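Protein Pcdhgc3 (Mus musculus, PDB 4ZI8) probably serves as a calcium-dependent cell-adhesion protein that helps establish and maintain specific neuronal connections, this chain being its first three extracellular cadherin domains. Local coordinates at residues M130-S135 / L218-T223; A241-D246 / G298-E303. All blocks are in the same frame, centred on the assembly; numbering follows the deposited sequence.

Followed from the N terminus, the chain first passes through the EC1 domain and then reaches 130-135, the opening edge strand of the second cadherin domain. Interaction 1 closes an 82-residue excursion when the last strand of that domain, 215-225, returns beside it at 218-223. Interaction 2 opens only afterwards, in the third domain: 241-246 ends the edge strand 238-244, and 51 residues later the loop 298-303, between strands 293-296 and 307-316, comes back to it. The two closures therefore follow in series, neither nested nor crossed. Their centres lie about 59 Å apart and their nearest atoms about 41 Å, so each ties together parts of its own domain.

Interaction 1: M130-S135 / L218-T223; sequences MKLEIS and LPIRIT
The pairing of Met130 to Ile134 with Pro219 to Thr223 joins the first and last strands of a cadherin domain, side by side in parallel. The segment axes approach to 4.8 Å at an angle of 26°, and five backbone hydrogen bonds alternate between the strands, from Met130 N to Pro219 O (2.9 Å) through to Ile134 N to Thr223 O (3.0 Å). Leu132 N to Arg221 O is the longest of the five at 3.2 Å. This is the A'-G pairing of the Greek-key beta-sandwich, in which 215-225 is flanked on its other side by strand 199-208. Met130, Leu132, Ile220 and Ile222 share one sheet face, where Met130 CB touches Leu218 CD2 at 4.1 Å. Closer packing comes at the end nearer Glu136, a calcium ligand: Ile134 CD1 meets Ile222 CG2 at 3.7 Å as the two side chains cross obliquely, both also reaching Phe170. On the other face, Lys131 and Arg221 run alongside each other, pointing the same way. With CG between backbone N and carbonyl carbon (chi1 73°), the extended Arg221 chain brings its guanidinium under Lys131 CB, which sits 3.8 Å above the plane, over its centre. Arg221 NH2 forms a salt bridge to Glu129, which probably balances the arginine charge and eases its closeness to the lysine, whose side chain is poorly ordered.

Interaction 2: A241-D246 / G298-E303; sequences ARVRED and GRLDFE
Leu300 and Glu245 meet where a cadherin edge strand, 238-244, runs out into the acidic XEX calcium-binding turn, facing the loop of the DXE motif, Asp301-Phe302-Glu303. Along that loop, Arg299 NH1 donates to water 2, which donates to Glu245 O. Water 1 lies 2.7 Å from both Glu245 O and Leu300 N, bridging them. The Leu300 side chain crosses Val243 at about a right angle, Leu300 CD1 to Val243 CG1 3.6 Å. Asp301 is held in its own loop, OD2 by Arg299 and OD1 by the backbone N of Asp304. Phe302 N donates to Glu245 OE2 at 2.7 Å, nearly straight (N-H...O 172°), meeting the oxygen from above the carboxylate plane. Glu245 extends there from chi1 69°, CG between its backbone N and carbonyl carbon. Glu245, in two calcium sites, and Glu303 are known calcium ligands of this protein, though no ion is bound to them in this chain. An alanine in place of Glu245 is likely to leave Phe302 N without its mate and both sites short of a ligand. With Asp334 also near Glu245, this ion-free acidic cluster probably disfavours full charge on all its members. Glu245 OE1 lies 3.4 Å from Glu303 OE2, the carboxylate planes 56° apart.

Interaction 1: M130-S135 / L218-T223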
loop_
_atom_site.group_PDB
_atom_site.type_symbol
_atom_site.label_atom_id
_atom_site.label_comp_id
_atom_site.label_asym_id
_atom_site.label_seq_id
_atom_site.Cartn_x
_atom_site.Cartn_y
_atom_site.Cartn_z
ATOM N N MET B 130 12.425 -8.709 -9.452
ATOM C CA MET B 130 11.176 -8.263 -8.895
ATOM C C MET B 130 11.270 -6.819 -8.387
ATOM O O MET B 130 12.255 -6.464 -7.757
ATOM C CB MET B 130 10.800 -9.212 -7.773
ATOM C CG MET B 130 9.568 -8.824 -7.093
ATOM S SD MET B 130 9.160 -10.034 -5.839
ATOM C CE MET B 130 7.631 -9.223 -5.343
ATOM N N LYS B 131 10.253 -6.001 -8.643
ATOM C CA LYS B 131 10.197 -4.644 -8.089
ATOM C C LYS B 131 9.013 -4.475 -7.138
ATOM O O LYS B 131 7.936 -4.999 -7.384
ATOM C CB LYS B 131 10.110 -3.611 -9.210
ATOM C CG LYS B 131 8.934 -3.850 -10.134
ATOM C CD LYS B 131 8.788 -2.798 -11.224
ATOM C CE LYS B 131 7.573 -3.102 -12.104
ATOM N NZ LYS B 131 7.217 -1.968 -13.005
ATOM N N LEU B 132 9.223 -3.760 -6.038
ATOM C CA LEU B 132 8.136 -3.363 -5.164
ATOM C C LEU B 132 8.210 -1.855 -4.942
ATOM O O LEU B 132 9.300 -1.322 -4.755
ATOM C CB LEU B 132 8.207 -4.068 -3.817
ATOM C CG LEU B 132 8.141 -5.584 -3.777
ATOM C CD1 LEU B 132 8.634 -6.057 -2.436
ATOM C CD2 LEU B 132 6.699 -5.999 -3.981
ATOM N N GLU B 133 7.076 -1.169 -4.964
ATOM C CA GLU B 133 7.057 0.238 -4.564
ATOM C C GLU B 133 6.396 0.302 -3.205
ATOM O O GLU B 133 5.263 -0.134 -3.045
ATOM C CB GLU B 133 6.321 1.105 -5.572
ATOM C CG GLU B 133 6.883 0.977 -6.974
ATOM C CD GLU B 133 6.343 2.014 -7.945
ATOM O OE1 GLU B 133 6.901 2.097 -9.060
ATOM O OE2 GLU B 133 5.376 2.745 -7.606
ATOM N N ILE B 134 7.111 0.814 -2.215
ATOM C CA ILE B 134 6.612 0.785 -0.854
ATOM C C ILE B 134 6.698 2.182 -0.204
ATOM O O ILE B 134 7.777 2.756 -0.108
ATOM C CB ILE B 134 7.391 -0.222 0.001
ATOM C CG1 ILE B 134 7.408 -1.616 -0.647
ATOM C CG2 ILE B 134 6.798 -0.293 1.413
ATOM C CD1 ILE B 134 8.312 -2.563 0.050
ATOM N N SER B 135 5.565 2.727 0.233
ATOM C CA SER B 135 5.556 4.032 0.921
ATOM C C SER B 135 6.331 3.987 2.209
ATOM O O SER B 135 6.252 3.007 2.945
ATOM C CB SER B 135 4.131 4.488 1.217
ATOM O OG SER B 135 4.125 5.661 2.041
ATOM N N LEU B 218 16.963 -14.069 -6.722
ATOM C CA LEU B 218 16.051 -13.133 -7.314
ATOM C C LEU B 218 16.387 -11.724 -6.792
ATOM O O LEU B 218 16.211 -11.459 -5.618
ATOM C CB LEU B 218 14.615 -13.518 -6.984
ATOM C CG LEU B 218 13.507 -12.633 -7.549
ATOM C CD1 LEU B 218 13.409 -12.718 -9.045
ATOM C CD2 LEU B 218 12.186 -12.985 -6.920
ATOM N N PRO B 219 16.915 -10.850 -7.655
ATOM C CA PRO B 219 17.076 -9.437 -7.261
ATOM C C PRO B 219 15.743 -8.805 -6.937
ATOM O O PRO B 219 14.815 -8.884 -7.754
ATOM C CB PRO B 219 17.668 -8.758 -8.504
ATOM C CG PRO B 219 18.090 -9.867 -9.389
ATOM C CD PRO B 219 17.270 -11.083 -9.057
ATOM N N ILE B 220 15.660 -8.171 -5.780
ATOM C CA ILE B 220 14.484 -7.411 -5.399
ATOM C C ILE B 220 14.849 -5.947 -5.298
ATOM O O ILE B 220 15.658 -5.551 -4.451
ATOM C CB ILE B 220 13.931 -7.906 -4.062
ATOM C CG1 ILE B 220 13.590 -9.402 -4.175
ATOM C CG2 ILE B 220 12.724 -7.089 -3.638
ATOM C CD1 ILE B 220 13.410 -10.022 -2.835
ATOM N N ARG B 221 14.284 -5.132 -6.167
ATOM C CA ARG B 221 14.567 -3.725 -6.065
ATOM C C ARG B 221 13.353 -2.987 -5.485
ATOM O O ARG B 221 12.269 -2.957 -6.065
ATOM C CB ARG B 221 15.024 -3.167 -7.419
ATOM C CG ARG B 221 14.002 -2.998 -8.494
ATOM C CD ARG B 221 14.623 -2.306 -9.708
ATOM N NE ARG B 221 13.592 -1.816 -10.614
ATOM C CZ ARG B 221 12.978 -2.566 -11.525
ATOM N NH1 ARG B 221 12.041 -2.038 -12.306
ATOM N NH2 ARG B 221 13.300 -3.850 -11.655
ATOM N N ILE B 222 13.542 -2.417 -4.308
ATOM C CA ILE B 222 12.467 -1.660 -3.675
ATOM C C ILE B 222 12.631 -0.145 -3.876
ATOM O O ILE B 222 13.661 0.423 -3.530
ATOM C CB ILE B 222 12.402 -1.997 -2.202
ATOM C CG1 ILE B 222 12.154 -3.501 -2.054
ATOM C CG2 ILE B 222 11.305 -1.165 -1.504
ATOM C CD1 ILE B 222 12.626 -4.038 -0.767
ATOM N N THR B 223 11.638 0.488 -4.489
ATOM C CA THR B 223 11.574 1.934 -4.554
ATOM C C THR B 223 10.806 2.428 -3.336
ATOM O O THR B 223 9.630 2.095 -3.156
ATOM C CB THR B 223 10.889 2.410 -5.837
ATOM O OG1 THR B 223 11.625 1.916 -6.959
ATOM C CG2 THR B 223 10.836 3.945 -5.900
#

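Interaction 2: A241-D246 / G298-E303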
loop_
_atom_site.group_PDB
_atom_site.type_symbol
_atom_site.label_atom_id
_atom_site.label_comp_id
_atom_site.label_asym_id
_atom_site.label_seq_id
_atom_site.Cartn_x
_atom_site.Cartn_y
_atom_site.Cartn_z
ATOM N N ALA B 241 12.727 44.830 8.454
ATOM C CA ALA B 241 12.932 45.728 7.331
ATOM C C ALA B 241 12.608 47.155 7.712
ATOM O O ALA B 241 11.685 47.418 8.495
ATOM C CB ALA B 241 12.091 45.302 6.131
ATOM N N ARG B 242 13.366 48.084 7.137
ATOM C CA ARG B 242 13.049 49.494 7.255
ATOM C C ARG B 242 12.737 50.053 5.875
ATOM O O ARG B 242 13.547 49.939 4.939
ATOM C CB ARG B 242 14.203 50.265 7.892
ATOM C CG ARG B 242 14.614 49.728 9.232
ATOM C CD ARG B 242 15.679 50.590 9.836
ATOM N NE ARG B 242 15.114 51.836 10.347
ATOM C CZ ARG B 242 15.694 53.022 10.232
ATOM N NH1 ARG B 242 16.851 53.138 9.594
ATOM N NH2 ARG B 242 15.113 54.096 10.748
ATOM N N VAL B 243 11.566 50.658 5.758
ATOM C CA VAL B 243 11.069 51.133 4.490
ATOM C C VAL B 243 10.700 52.612 4.636
ATOM O O VAL B 243 10.005 52.981 5.602
ATOM C CB VAL B 243 9.839 50.305 4.032
ATOM C CG1 VAL B 243 9.421 50.714 2.644
ATOM C CG2 VAL B 243 10.164 48.823 4.034
ATOM N N ARG B 244 11.174 53.451 3.712
ATOM C CA ARG B 244 10.804 54.874 3.692
ATOM C C ARG B 244 9.310 55.008 3.479
ATOM O O ARG B 244 8.726 54.250 2.684
ATOM C CB ARG B 244 11.529 55.627 2.584
ATOM C CG ARG B 244 13.022 55.433 2.550
ATOM C CD ARG B 244 13.631 56.171 1.358
ATOM N NE ARG B 244 13.151 57.548 1.305
ATOM C CZ ARG B 244 13.662 58.543 2.020
ATOM N NH1 ARG B 244 14.678 58.314 2.837
ATOM N NH2 ARG B 244 13.155 59.764 1.914
ATOM N N GLU B 245 8.670 55.972 4.146
ATOM C CA GLU B 245 7.202 56.036 4.054
ATOM C C GLU B 245 6.736 56.395 2.641
ATOM O O GLU B 245 5.595 56.111 2.271
ATOM C CB GLU B 245 6.597 57.021 5.088
ATOM C CG GLU B 245 6.877 58.450 4.852
ATOM C CD GLU B 245 6.058 59.372 5.758
ATOM O OE1 GLU B 245 6.626 60.414 6.119
ATOM O OE2 GLU B 245 4.870 59.086 6.094
ATOM N N ASP B 246 7.608 56.986 1.834
ATOM C CA ASP B 246 7.194 57.321 0.479
ATOM C C ASP B 246 7.544 56.201 -0.520
ATOM O O ASP B 246 7.464 56.397 -1.731
ATOM C CB ASP B 246 7.791 58.673 0.045
ATOM C CG ASP B 246 9.300 58.638 -0.084
ATOM O OD1 ASP B 246 9.908 57.637 0.350
ATOM O OD2 ASP B 246 9.879 59.620 -0.615
ATOM N N GLY B 298 0.277 49.049 -0.972
ATOM C CA GLY B 298 -0.496 50.254 -0.706
ATOM C C GLY B 298 0.415 51.432 -0.422
ATOM O O GLY B 298 1.511 51.522 -0.971
ATOM N N ARG B 299 -0.030 52.364 0.416
ATOM C CA ARG B 299 0.812 53.504 0.764
ATOM C C ARG B 299 1.126 53.509 2.249
ATOM O O ARG B 299 0.231 53.569 3.075
ATOM C CB ARG B 299 0.146 54.825 0.379
ATOM C CG ARG B 299 1.026 56.030 0.685
ATOM C CD ARG B 299 0.309 57.343 0.411
ATOM N NE ARG B 299 -0.755 57.635 1.376
ATOM C CZ ARG B 299 -0.564 58.203 2.569
ATOM N NH1 ARG B 299 0.659 58.532 2.968
ATOM N NH2 ARG B 299 -1.597 58.436 3.372
ATOM N N LEU B 300 2.404 53.439 2.587
ATOM C CA LEU B 300 2.813 53.572 3.978
ATOM C C LEU B 300 2.577 54.996 4.446
ATOM O O LEU B 300 2.512 55.919 3.643
ATOM C CB LEU B 300 4.281 53.205 4.152
ATOM C CG LEU B 300 4.693 51.782 3.749
ATOM C CD1 LEU B 300 6.173 51.626 3.931
ATOM C CD2 LEU B 300 3.969 50.760 4.585
ATOM N N ASP B 301 2.432 55.166 5.750
ATOM C CA ASP B 301 2.342 56.496 6.318
ATOM C C ASP B 301 2.918 56.481 7.720
ATOM O O ASP B 301 2.397 55.791 8.608
ATOM C CB ASP B 301 0.905 56.980 6.344
ATOM C CG ASP B 301 0.802 58.431 6.761
ATOM O OD1 ASP B 301 1.185 58.747 7.896
ATOM O OD2 ASP B 301 0.345 59.254 5.951
ATOM N N PHE B 302 4.001 57.228 7.911
ATOM C CA PHE B 302 4.756 57.173 9.156
ATOM C C PHE B 302 3.931 57.719 10.325
ATOM O O PHE B 302 4.014 57.216 11.439
ATOM C CB PHE B 302 6.081 57.935 8.993
ATOM C CG PHE B 302 6.878 58.089 10.272
ATOM C CD1 PHE B 302 7.722 57.074 10.720
ATOM C CD2 PHE B 302 6.813 59.273 11.006
ATOM C CE1 PHE B 302 8.461 57.229 11.875
ATOM C CE2 PHE B 302 7.554 59.426 12.172
ATOM C CZ PHE B 302 8.380 58.409 12.598
ATOM N N GLU B 303 3.119 58.733 10.071
ATOM C CA GLU B 303 2.322 59.305 11.151
ATOM C C GLU B 303 1.140 58.388 11.499
ATOM O O GLU B 303 0.695 58.356 12.637
ATOM C CB GLU B 303 1.855 60.728 10.789
ATOM C CG GLU B 303 3.023 61.678 10.460
ATOM C CD GLU B 303 3.577 61.514 9.034
ATOM O OE1 GLU B 303 2.766 61.416 8.090
ATOM O OE2 GLU B 303 4.816 61.487 8.850
HETATM O O HOH W 1 4.476 54.022 0.925
HETATM O O HOH W 2 3.406 58.256 1.712
#